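Local structure of alkylpurine DNA glycosylase AlkC (Pseudomonas fluorescens, 5VI0) at residues L295-A300 with V353-E358. The protein probably excises alkylated purine bases from damaged DNA as a non-base-flipping DNA glycosylase of base excision repair. Sequence-based numbering, arbitrary orientation.
Sequences LVVDYA and VLVNGE
Strands 293-304 and 347-355 run antiparallel through Val297-Tyr299 and Val353-Val355, where the axes of the paired segments approach to 4.5 Å with their directions at 157°, in a C-terminal all-beta region consistent with an immunoglobulin-like beta sandwich, since the Val297 and Val353 face packs on strand 278-287. Asp298 and Leu354 form a hydrogen-bonded pair, with Asp298 N to Leu354 O and Leu354 N to Asp298 O both 2.8 Å; the second donor stands well above the carbonyl plane. Val297 with Val355 and Tyr299 with Val353 are non-hydrogen-bonded pairs whose side chains share the buried face. There Val297 CG1 lies 4.3 Å from Val355 CG2, while Phe283 of strand 278-287 touches both Val297 and Val353 from across the sandwich. On the other face Leu354 CD1 reaches Ala300 CB. The chain leaves the strand at the type I' turn Val355 to Glu358, a hairpin turn in which Asn356 and Gly357 both have positive phi. Asn356 N still bonds to Val296 O, but its side chain supplies the acceptor for the return bond: chi1 of -69° sets CG beside the backbone N, and Val296 N donates to Asn356 OD1 at 2.8 Å, with an N-H...O angle of 173°.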
# COMPACT_ATOMS: atom_id res chain seq x y z
N LEU A 295 7.86 -14.29 28.48
CA LEU A 295 6.90 -13.21 28.31
C LEU A 295 7.44 -12.16 27.34
O LEU A 295 8.64 -11.85 27.35
CB LEU A 295 6.56 -12.54 29.64
CG LEU A 295 5.83 -13.46 30.64
CD1 LEU A 295 5.41 -12.68 31.88
CD2 LEU A 295 4.61 -14.12 29.97
N VAL A 296 6.55 -11.65 26.50
CA VAL A 296 6.80 -10.47 25.69
C VAL A 296 5.81 -9.43 26.16
O VAL A 296 4.59 -9.64 26.09
CB VAL A 296 6.65 -10.77 24.19
CG1 VAL A 296 6.74 -9.49 23.39
CG2 VAL A 296 7.70 -11.75 23.73
N VAL A 297 6.32 -8.31 26.66
CA VAL A 297 5.51 -7.28 27.30
C VAL A 297 5.67 -5.99 26.51
O VAL A 297 6.79 -5.48 26.35
CB VAL A 297 5.90 -7.08 28.77
CG1 VAL A 297 4.95 -6.11 29.42
CG2 VAL A 297 5.95 -8.40 29.51
N ASP A 298 4.56 -5.44 26.04
CA ASP A 298 4.53 -4.22 25.26
C ASP A 298 3.44 -3.31 25.81
O ASP A 298 2.66 -3.70 26.67
CB ASP A 298 4.25 -4.50 23.77
CG ASP A 298 5.32 -5.37 23.13
OD1 ASP A 298 6.51 -5.25 23.50
OD2 ASP A 298 4.97 -6.18 22.25
N TYR A 299 3.40 -2.08 25.30
CA TYR A 299 2.26 -1.22 25.59
C TYR A 299 1.91 -0.39 24.36
O TYR A 299 2.74 -0.13 23.50
CB TYR A 299 2.52 -0.33 26.82
CG TYR A 299 3.52 0.77 26.62
CD1 TYR A 299 4.88 0.51 26.62
CD2 TYR A 299 3.11 2.08 26.45
CE1 TYR A 299 5.81 1.53 26.45
CE2 TYR A 299 4.02 3.11 26.27
CZ TYR A 299 5.36 2.83 26.28
OH TYR A 299 6.26 3.86 26.10
N ALA A 300 0.65 -0.01 24.27
CA ALA A 300 0.19 0.77 23.14
C ALA A 300 -0.48 2.03 23.64
O ALA A 300 -1.18 2.02 24.66
CB ALA A 300 -0.78 -0.03 22.27
N VAL A 353 -1.64 -2.28 28.23
CA VAL A 353 -0.50 -3.15 28.46
C VAL A 353 -0.77 -4.50 27.82
O VAL A 353 -1.83 -5.12 28.05
CB VAL A 353 -0.20 -3.30 29.96
CG1 VAL A 353 0.92 -4.32 30.15
CG2 VAL A 353 0.18 -1.95 30.50
N LEU A 354 0.19 -4.97 27.02
CA LEU A 354 0.08 -6.22 26.28
C LEU A 354 1.09 -7.21 26.82
O LEU A 354 2.28 -6.89 26.93
CB LEU A 354 0.32 -6.00 24.78
CG LEU A 354 -0.79 -5.36 23.93
CD1 LEU A 354 -1.03 -3.93 24.34
CD2 LEU A 354 -0.41 -5.38 22.46
N VAL A 355 0.63 -8.41 27.14
CA VAL A 355 1.51 -9.52 27.50
C VAL A 355 1.22 -10.68 26.56
O VAL A 355 0.10 -11.20 26.53
CB VAL A 355 1.33 -9.93 28.97
CG1 VAL A 355 2.30 -11.04 29.30
CG2 VAL A 355 1.54 -8.73 29.89
N ASN A 356 2.23 -11.09 25.80
CA ASN A 356 2.09 -12.13 24.79
C ASN A 356 0.91 -11.84 23.86
O ASN A 356 0.14 -12.72 23.49
CB ASN A 356 1.98 -13.51 25.44
CG ASN A 356 3.30 -13.93 26.10
OD1 ASN A 356 4.16 -13.09 26.37
ND2 ASN A 356 3.48 -15.23 26.33
N GLY A 357 0.78 -10.57 23.49
CA GLY A 357 -0.20 -10.18 22.51
C GLY A 357 -1.62 -10.12 23.01
O GLY A 357 -2.55 -10.04 22.19
N GLU A 358 -1.84 -10.17 24.32
CA GLU A 358 -3.17 -10.02 24.87
C GLU A 358 -3.20 -8.76 25.72
O GLU A 358 -2.26 -8.51 26.49
CB GLU A 358 -3.57 -11.27 25.68
CG GLU A 358 -4.91 -11.17 26.41
CD GLU A 358 -5.18 -12.33 27.39
OE1 GLU A 358 -6.05 -13.19 27.10
OE2 GLU A 358 -4.51 -12.40 28.46